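Local coordinates for Acarbose/maltose binding protein GacH (Streptomyces glaucescens, PDB 3K01) that binds acarbose and an acarbose homolog as the solute receptor of an ABC transporter, and probably also binds maltose, at residues F146-L151 against A276-V281; N243-A248 against M257-W262; A263-K268 against D349-K354. One frame throughout, in Å; residues are numbered along the deposited sequence. Where two conformers were deposited one is given.

Interaction 1 of 3, residues F146-L151 against A276-V281; sequences FYNKEL and AGNLGV
Asn278 meets the start of helix 149-155 with two acceptors at once. Its carbonyl O takes the N-H of Lys149 at 2.9 Å. Its side-chain OD1 accepts from Glu150 N at 2.8 Å, in the amide plane and on a lone pair, although the bond is bent at the hydrogen (139°). CG trans to its own backbone N (chi1 -164°) brings the amide up to the first turn, and its ND2 is held by Arg272 O. Phe146 carries the apolar part, on the sheet face it shares with Val281 and Leu279. The methyl Val281 CG2 sits over the middle of the Phe146 ring, 4.3 Å from its centroid, while Leu279 CD1 approaches Phe146 CD1 obliquely at 3.9 Å. On the other face, with CG between its backbone N and carbonyl carbon (chi1 58°), the Tyr147 ring lies over Gly280, whose CA is 3.6 Å from the ring centroid in a CH-pi contact; a water at the ring edge links Tyr147 OH to Val281 O. Lys149, from the helix start and extended beyond CG, runs along the same side of Gly280, its CE 3.4 Å from Leu279 O, and its NZ shares a water with Gly277 O. Tyr147 and Gly280 form an antiparallel hydrogen-bonded pair, Tyr147 N to Gly280 O at 2.8 Å and Gly280 N to Tyr147 O at 3.0 Å. The pairing thus runs on into bonds to the first N-H groups of helix 149-155, and the positive helix end probably favours both Asn278 oxygens.

Interaction 2 of 3, residues N243-A248 against M257-W262; sequences NNMQNA and MVNGPW
Met245 and Met257 make the apolar part of this contact, their chains crossing at about a right angle, with Met245 CG 3.7 Å from Met257 SD. Met257 CG stands between its own backbone N and carbonyl carbon (chi1 66°), and from there the rest of the chain runs out straight to the helix. The straight part of Met245 sets its SD 3.6 Å from Val258 O, and the bend at chi3 turns its CE to 3.5 Å from Asn259 ND2. Val258 O is itself bonded by the indole NE1 of Trp191, and Met245 also rests on Tyr183 of strand 180-183.

The polar contacts centre on two amides whose planes are perpendicular. Gln246 OE1 comes within 2.8 Å of Asn259 ND2, but the angle is too poor for a hydrogen bond. The same Gln246 OE1 lies 3.3 Å from the methyl Met257 CE. Asn259 ND2 instead points a hydrogen almost straight at Met257 SD, 3.6 Å away, a weak bond. Asn259 OD1 accepts from Gly260 N at 2.8 Å. Gln246 NE2 is satisfied by Asp266 OD2.

Residues 243-248 and 257-262 thus share no hydrogen bond, although Ala248 has a backbone bond with Val254 earlier in the strand. Thioether surfaces do the filling, and the buried amides draw their firmer bonds from within their own segment or from helix 264-268.

Interaction 3 of 3, residues A263-K268 against D349-K354; sequences AIEDVK and DNEMVK
Lys268 and Glu351 reach for each other from opposite directions, each with an extended chain. The lysine carries CG beside its backbone N and stays trans from there to NZ; the glutamate has CG trans to its own N (chi1 -179°) and is straight to CD. They close a salt bridge of 2.7 Å between Lys268 NZ and Glu351 OE1, on the syn lone pair of that oxygen. Glu265 takes the contrasting shape, bent at chi2 (-58°), which brings its carboxylate closer to residues 349-354, with Glu265 OE2 2.9 Å from Lys268 NZ. The ammonium thus stands between two carboxylates and probably offsets their repulsion, OE2 of Glu265 being 4.4 Å from OE1 of Glu351. On the inner side Met352 bends twice and slides past Ile264 with SD 3.8 Å from Ile264 CG1, a packing that holds for one of its two conformers and is less certain. Asn350 caps helix 351-360 through OD1, accepting from Val353 N and, weakly, from Met352 N. Below this surface network Ile264 packs on Phe146 of strand 132-148 and Leu279 of strand 279-283, an arrangement of helices on a sheet consistent with the bacterial solute-binding protein 1 family.

How the interactions relate
From the N terminus, the end of strand 132-148 and the start of helix 149-155 supply residues 146-151, and interaction 1 closes a long loop when the chain returns at 276-281. Interaction 2 lies wholly within that loop, a short turnback from helix 241-251 to strand 254-259. Interaction 3 opens straight afterwards at 263-268, still inside the loop, but closes only at 349-354, and so crosses interaction 1 while following interaction 2 in series. Strands 254-259 and 132-148 are sheet neighbours, with a probable hydrogen bond from Phe146 N to Met257 O joining interactions 1 and 2. Helix 264-268 touches both contacts, so that the central sheet, helix 241-251 and helix 351-360 meet around it.

Interaction 1 of 3, residues F146-L151 against A276-V281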
loop_
_atom_site.group_PDB
_atom_site.type_symbol
_atom_site.label_atom_id
_atom_site.label_comp_id
_atom_site.label_asym_id
_atom_site.label_seq_id
_atom_site.Cartn_x
_atom_site.Cartn_y
_atom_site.Cartn_z
ATOM N N PHE A 146 10.701 4.426 -9.749
ATOM C CA PHE A 146 12.064 4.817 -9.368
ATOM C C PHE A 146 12.898 4.942 -10.641
ATOM O O PHE A 146 12.771 4.134 -11.566
ATOM C CB PHE A 146 12.727 3.725 -8.530
ATOM C CG PHE A 146 12.241 3.597 -7.112
ATOM C CD1 PHE A 146 13.164 3.371 -6.111
ATOM C CD2 PHE A 146 10.887 3.613 -6.756
ATOM C CE1 PHE A 146 12.791 3.184 -4.787
ATOM C CE2 PHE A 146 10.501 3.445 -5.420
ATOM C CZ PHE A 146 11.472 3.243 -4.437
ATOM N N TYR A 147 13.775 5.933 -10.704
ATOM C CA TYR A 147 14.622 6.090 -11.877
ATOM C C TYR A 147 16.031 6.524 -11.489
ATOM O O TYR A 147 16.259 7.225 -10.501
ATOM C CB TYR A 147 14.007 7.039 -12.928
ATOM C CG TYR A 147 13.698 8.434 -12.466
ATOM C CD1 TYR A 147 12.492 8.726 -11.822
ATOM C CD2 TYR A 147 14.603 9.480 -12.714
ATOM C CE1 TYR A 147 12.203 10.014 -11.421
ATOM C CE2 TYR A 147 14.315 10.750 -12.315
ATOM C CZ TYR A 147 13.117 11.006 -11.677
ATOM O OH TYR A 147 12.810 12.294 -11.256
ATOM N N ASN A 148 16.984 6.078 -12.303
ATOM C CA ASN A 148 18.388 6.436 -12.202
ATOM C C ASN A 148 18.579 7.738 -12.967
ATOM O O ASN A 148 18.495 7.783 -14.198
ATOM C CB ASN A 148 19.206 5.292 -12.814
ATOM C CG ASN A 148 20.715 5.474 -12.685
ATOM O OD1 ASN A 148 21.465 4.475 -12.426
ATOM N ND2 ASN A 148 21.183 6.672 -12.922
ATOM N N LYS A 149 18.824 8.822 -12.230
ATOM C CA LYS A 149 18.895 10.139 -12.872
ATOM C C LYS A 149 20.019 10.221 -13.887
ATOM O O LYS A 149 19.824 10.767 -14.967
ATOM C CB LYS A 149 19.022 11.255 -11.839
ATOM C CG LYS A 149 17.755 11.466 -11.027
ATOM C CD LYS A 149 17.909 12.611 -10.033
ATOM C CE LYS A 149 16.634 12.799 -9.230
ATOM N NZ LYS A 149 16.519 14.167 -8.632
ATOM N N GLU A 150 21.177 9.654 -13.566
ATOM C CA GLU A 150 22.325 9.743 -14.457
ATOM C C GLU A 150 22.068 8.992 -15.751
ATOM O O GLU A 150 22.466 9.453 -16.815
ATOM C CB GLU A 150 23.577 9.235 -13.768
ATOM C CG GLU A 150 24.834 9.425 -14.600
ATOM C CD GLU A 150 25.187 8.244 -15.467
ATOM O OE1 GLU A 150 24.741 7.084 -15.242
ATOM O OE2 GLU A 150 25.968 8.470 -16.427
ATOM N N LEU A 151 21.440 7.809 -15.684
ATOM C CA LEU A 151 21.169 7.091 -16.926
ATOM C C LEU A 151 20.163 7.826 -17.790
ATOM O O LEU A 151 20.321 7.912 -19.011
ATOM C CB LEU A 151 20.713 5.653 -16.651
ATOM C CG LEU A 151 21.785 4.714 -16.079
ATOM C CD1 LEU A 151 21.144 3.360 -15.730
ATOM C CD2 LEU A 151 22.933 4.496 -17.070
ATOM N N ALA A 276 22.900 9.661 -3.195
ATOM C CA ALA A 276 21.435 9.499 -3.136
ATOM C C ALA A 276 20.714 10.468 -4.060
ATOM O O ALA A 276 19.560 10.234 -4.458
ATOM C CB ALA A 276 20.930 9.669 -1.703
ATOM N N GLY A 277 21.397 11.559 -4.401
ATOM C CA GLY A 277 20.905 12.504 -5.388
ATOM C C GLY A 277 20.808 11.932 -6.798
ATOM O O GLY A 277 20.316 12.605 -7.700
ATOM N N ASN A 278 21.248 10.686 -6.996
ATOM C CA ASN A 278 21.040 10.005 -8.262
ATOM C C ASN A 278 19.700 9.274 -8.350
ATOM O O ASN A 278 19.371 8.738 -9.400
ATOM C CB ASN A 278 22.169 9.037 -8.558
ATOM C CG ASN A 278 22.170 8.624 -10.013
ATOM O OD1 ASN A 278 21.960 9.445 -10.896
ATOM N ND2 ASN A 278 22.391 7.335 -10.271
ATOM N N LEU A 279 18.948 9.224 -7.258
ATOM C CA LEU A 279 17.655 8.550 -7.254
ATOM C C LEU A 279 16.529 9.531 -7.451
ATOM O O LEU A 279 16.426 10.512 -6.728
ATOM C CB LEU A 279 17.453 7.808 -5.939
ATOM C CG LEU A 279 16.083 7.104 -5.821
ATOM C CD1 LEU A 279 15.881 6.039 -6.912
ATOM C CD2 LEU A 279 15.936 6.512 -4.438
ATOM N N GLY A 280 15.678 9.248 -8.430
ATOM C CA GLY A 280 14.433 9.978 -8.574
ATOM C C GLY A 280 13.270 9.040 -8.362
ATOM O O GLY A 280 13.373 7.815 -8.609
ATOM N N VAL A 281 12.155 9.610 -7.920
ATOM C CA VAL A 281 10.906 8.860 -7.760
ATOM C C VAL A 281 9.783 9.683 -8.349
ATOM O O VAL A 281 9.682 10.890 -8.074
ATOM C CB VAL A 281 10.630 8.527 -6.277
ATOM C CG1 VAL A 281 9.346 7.752 -6.135
ATOM C CG2 VAL A 281 11.777 7.703 -5.684
HETATM O O HOH W 1 10.384 12.740 -10.076
HETATM O O HOH W 2 18.859 14.733 -7.566
#

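Interaction 2 of 3, residues N243-A248 against M257-W262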
loop_
_atom_site.group_PDB
_atom_site.type_symbol
_atom_site.label_atom_id
_atom_site.label_comp_id
_atom_site.label_asym_id
_atom_site.label_seq_id
_atom_site.Cartn_x
_atom_site.Cartn_y
_atom_site.Cartn_z
ATOM N N ASN A 243 14.669 -9.783 -5.296
ATOM C CA ASN A 243 16.116 -9.659 -5.405
ATOM C C ASN A 243 16.535 -9.340 -6.803
ATOM O O ASN A 243 17.441 -8.530 -7.022
ATOM C CB ASN A 243 16.823 -10.923 -4.920
ATOM C CG ASN A 243 16.766 -11.099 -3.429
ATOM O OD1 ASN A 243 16.463 -12.194 -2.938
ATOM N ND2 ASN A 243 17.080 -10.060 -2.699
ATOM N N ASN A 244 15.903 -9.956 -7.787
ATOM C CA ASN A 244 16.289 -9.681 -9.157
ATOM C C ASN A 244 16.038 -8.204 -9.512
ATOM O O ASN A 244 16.861 -7.554 -10.170
ATOM C CB ASN A 244 15.545 -10.607 -10.143
ATOM C CG ASN A 244 16.143 -12.004 -10.226
ATOM O OD1 ASN A 244 15.414 -13.016 -10.256
ATOM N ND2 ASN A 244 17.438 -12.080 -10.269
ATOM N N MET A 245 14.904 -7.679 -9.085
ATOM C CA MET A 245 14.579 -6.293 -9.365
ATOM C C MET A 245 15.548 -5.344 -8.658
ATOM O O MET A 245 16.109 -4.457 -9.301
ATOM C CB MET A 245 13.167 -6.013 -8.885
ATOM C CG MET A 245 12.753 -4.584 -9.101
ATOM S SD MET A 245 10.996 -4.299 -8.945
ATOM C CE MET A 245 10.759 -4.857 -7.261
ATOM N N GLN A 246 15.755 -5.545 -7.366
ATOM C CA GLN A 246 16.686 -4.686 -6.618
ATOM C C GLN A 246 18.090 -4.761 -7.189
ATOM O O GLN A 246 18.735 -3.733 -7.381
ATOM C CB GLN A 246 16.710 -5.049 -5.126
ATOM C CG GLN A 246 15.388 -4.782 -4.395
ATOM C CD GLN A 246 15.007 -3.332 -4.456
ATOM O OE1 GLN A 246 14.172 -2.917 -5.270
ATOM N NE2 GLN A 246 15.637 -2.537 -3.612
ATOM N N ASN A 247 18.556 -5.956 -7.533
ATOM C CA ASN A 247 19.909 -6.077 -8.059
ATOM C C ASN A 247 20.017 -5.378 -9.405
ATOM O O ASN A 247 21.028 -4.721 -9.703
ATOM C CB ASN A 247 20.323 -7.554 -8.211
ATOM C CG ASN A 247 20.480 -8.264 -6.872
ATOM O OD1 ASN A 247 20.610 -7.641 -5.839
ATOM N ND2 ASN A 247 20.422 -9.586 -6.905
ATOM N N ALA A 248 18.992 -5.523 -10.243
ATOM C CA ALA A 248 19.005 -4.896 -11.565
ATOM C C ALA A 248 19.029 -3.379 -11.431
ATOM O O ALA A 248 19.764 -2.688 -12.185
ATOM C CB ALA A 248 17.799 -5.338 -12.398
ATOM N N MET A 257 12.477 1.109 -12.165
ATOM C CA MET A 257 11.705 -0.023 -11.608
ATOM C C MET A 257 10.507 0.622 -10.939
ATOM O O MET A 257 10.480 1.819 -10.713
ATOM C CB MET A 257 12.491 -0.842 -10.588
ATOM C CG MET A 257 12.823 -0.071 -9.324
ATOM S SD MET A 257 13.544 -1.157 -8.058
ATOM C CE MET A 257 14.037 -0.013 -6.780
ATOM N N VAL A 258 9.496 -0.178 -10.619
ATOM C CA VAL A 258 8.384 0.301 -9.796
ATOM C C VAL A 258 8.543 -0.297 -8.405
ATOM O O VAL A 258 8.859 -1.477 -8.259
ATOM C CB VAL A 258 7.062 -0.109 -10.429
ATOM C CG1 VAL A 258 5.872 0.163 -9.494
ATOM C CG2 VAL A 258 6.896 0.602 -11.745
ATOM N N ASN A 259 8.379 0.526 -7.376
ATOM C CA ASN A 259 8.619 0.035 -6.028
ATOM C C ASN A 259 8.016 0.971 -5.011
ATOM O O ASN A 259 7.446 2.017 -5.385
ATOM C CB ASN A 259 10.125 -0.180 -5.799
ATOM C CG ASN A 259 10.406 -1.408 -4.973
ATOM O OD1 ASN A 259 9.620 -1.782 -4.093
ATOM N ND2 ASN A 259 11.521 -2.075 -5.270
ATOM N N GLY A 260 8.121 0.605 -3.736
ATOM C CA GLY A 260 7.524 1.408 -2.676
ATOM C C GLY A 260 8.556 1.963 -1.725
ATOM O O GLY A 260 9.756 1.742 -1.867
ATOM N N PRO A 261 8.100 2.706 -0.708
ATOM C CA PRO A 261 9.002 3.350 0.255
ATOM C C PRO A 261 9.935 2.361 0.942
ATOM O O PRO A 261 11.067 2.720 1.289
ATOM C CB PRO A 261 8.032 3.988 1.267
ATOM C CG PRO A 261 6.789 4.255 0.407
ATOM C CD PRO A 261 6.682 3.036 -0.452
ATOM N N TRP A 262 9.484 1.125 1.116
ATOM C CA TRP A 262 10.264 0.085 1.771
ATOM C C TRP A 262 11.554 -0.250 1.015
ATOM O O TRP A 262 12.431 -0.924 1.565
ATOM C CB TRP A 262 9.419 -1.201 1.942
ATOM C CG TRP A 262 8.837 -1.651 0.662
ATOM C CD1 TRP A 262 9.452 -2.414 -0.290
ATOM C CD2 TRP A 262 7.536 -1.344 0.150
ATOM N NE1 TRP A 262 8.619 -2.599 -1.367
ATOM C CE2 TRP A 262 7.428 -1.959 -1.113
ATOM C CE3 TRP A 262 6.450 -0.611 0.636
ATOM C CZ2 TRP A 262 6.272 -1.858 -1.911
ATOM C CZ3 TRP A 262 5.280 -0.524 -0.156
ATOM C CH2 TRP A 262 5.215 -1.130 -1.423
#

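Interaction 3 of 3, residues A263-K268 against D349-K354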
loop_
_atom_site.group_PDB
_atom_site.type_symbol
_atom_site.label_atom_id
_atom_site.label_comp_id
_atom_site.label_asym_id
_atom_site.label_seq_id
_atom_site.Cartn_x
_atom_site.Cartn_y
_atom_site.Cartn_z
ATOM N N ALA A 263 11.678 0.191 -0.235
ATOM C CA ALA A 263 12.876 -0.088 -1.058
ATOM C C ALA A 263 13.969 0.969 -0.983
ATOM O O ALA A 263 15.075 0.747 -1.487
ATOM C CB ALA A 263 12.492 -0.292 -2.505
ATOM N N ILE A 264 13.639 2.151 -0.471
ATOM C CA ILE A 264 14.539 3.313 -0.549
ATOM C C ILE A 264 15.897 3.064 0.104
ATOM O O ILE A 264 16.922 3.353 -0.506
ATOM C CB ILE A 264 13.844 4.565 0.022
ATOM C CG1 ILE A 264 12.684 5.014 -0.894
ATOM C CG2 ILE A 264 14.854 5.693 0.238
ATOM C CD1 ILE A 264 13.098 5.634 -2.198
ATOM N N GLU A 265 15.909 2.544 1.316
ATOM C CA GLU A 265 17.198 2.353 1.975
ATOM C C GLU A 265 18.061 1.335 1.234
ATOM O O GLU A 265 19.273 1.539 1.067
ATOM C CB GLU A 265 17.013 2.005 3.453
ATOM C CG GLU A 265 16.494 3.207 4.251
ATOM C CD GLU A 265 17.416 4.420 4.158
ATOM O OE1 GLU A 265 18.625 4.255 4.422
ATOM O OE2 GLU A 265 16.958 5.532 3.798
ATOM N N ASP A 266 17.458 0.249 0.757
ATOM C CA ASP A 266 18.222 -0.715 -0.007
ATOM C C ASP A 266 18.794 -0.087 -1.284
ATOM O O ASP A 266 19.948 -0.342 -1.655
ATOM C CB ASP A 266 17.355 -1.944 -0.320
ATOM C CG ASP A 266 18.143 -3.060 -0.990
ATOM O OD1 ASP A 266 19.271 -3.373 -0.563
ATOM O OD2 ASP A 266 17.639 -3.632 -1.976
ATOM N N VAL A 267 18.003 0.736 -1.967
ATOM C CA VAL A 267 18.485 1.372 -3.195
ATOM C C VAL A 267 19.698 2.238 -2.877
ATOM O O VAL A 267 20.683 2.266 -3.622
ATOM C CB VAL A 267 17.377 2.203 -3.895
ATOM C CG1 VAL A 267 17.997 3.144 -4.941
ATOM C CG2 VAL A 267 16.332 1.253 -4.491
ATOM N N LYS A 268 19.624 2.972 -1.771
ATOM C CA LYS A 268 20.725 3.863 -1.389
ATOM C C LYS A 268 22.011 3.120 -1.062
ATOM O O LYS A 268 23.086 3.726 -1.040
ATOM C CB LYS A 268 20.320 4.720 -0.203
ATOM C CG LYS A 268 19.325 5.796 -0.448
ATOM C CD LYS A 268 19.268 6.485 0.899
ATOM C CE LYS A 268 18.207 7.465 1.044
ATOM N NZ LYS A 268 18.234 7.775 2.506
ATOM N N ASP A 349 9.439 18.729 3.914
ATOM C CA ASP A 349 10.818 18.522 3.474
ATOM C C ASP A 349 11.413 17.173 3.858
ATOM O O ASP A 349 12.600 16.942 3.689
ATOM C CB ASP A 349 11.730 19.699 3.857
ATOM C CG ASP A 349 11.972 19.793 5.330
ATOM O OD1 ASP A 349 11.608 18.877 6.090
ATOM O OD2 ASP A 349 12.553 20.839 5.748
ATOM N N ASN A 350 10.580 16.273 4.370
ATOM C CA ASN A 350 11.043 14.925 4.694
ATOM C C ASN A 350 11.424 14.176 3.412
ATOM O O ASN A 350 10.705 14.245 2.421
ATOM C CB ASN A 350 9.952 14.191 5.496
ATOM C CG ASN A 350 10.297 12.756 5.761
ATOM O OD1 ASN A 350 10.054 11.885 4.900
ATOM N ND2 ASN A 350 10.894 12.480 6.905
ATOM N N GLU A 351 12.536 13.444 3.441
ATOM C CA GLU A 351 13.012 12.757 2.221
ATOM C C GLU A 351 11.934 11.850 1.585
ATOM O O GLU A 351 11.728 11.847 0.368
ATOM C CB GLU A 351 14.287 11.935 2.511
ATOM C CG GLU A 351 14.800 11.226 1.224
ATOM C CD GLU A 351 16.127 10.460 1.324
ATOM O OE1 GLU A 351 16.163 9.410 1.977
ATOM O OE2 GLU A 351 17.116 10.890 0.667
ATOM N N MET A 352 11.247 11.093 2.421
ATOM C CA MET A 352 10.256 10.153 1.898
ATOM C C MET A 352 9.001 10.852 1.373
ATOM O O MET A 352 8.420 10.442 0.364
ATOM C CB MET A 352 9.913 9.134 2.969
ATOM C CG MET A 352 9.232 7.919 2.415
ATOM S SD MET A 352 10.376 6.865 1.473
ATOM C CE MET A 352 11.259 5.976 2.753
ATOM N N VAL A 353 8.590 11.934 2.042
ATOM C CA VAL A 353 7.463 12.722 1.586
ATOM C C VAL A 353 7.804 13.348 0.229
ATOM O O VAL A 353 6.998 13.352 -0.699
ATOM C CB VAL A 353 7.133 13.795 2.626
ATOM C CG1 VAL A 353 6.155 14.777 2.061
ATOM C CG2 VAL A 353 6.581 13.140 3.872
ATOM N N LYS A 354 9.032 13.841 0.108
ATOM C CA LYS A 354 9.456 14.434 -1.159
ATOM C C LYS A 354 9.455 13.405 -2.284
ATOM O O LYS A 354 9.038 13.695 -3.407
ATOM C CB LYS A 354 10.840 15.068 -1.034
ATOM C CG LYS A 354 10.824 16.304 -0.166
ATOM C CD LYS A 354 12.213 16.958 -0.030
ATOM C CE LYS A 354 13.247 16.038 0.633
ATOM N NZ LYS A 354 14.568 16.778 0.761
#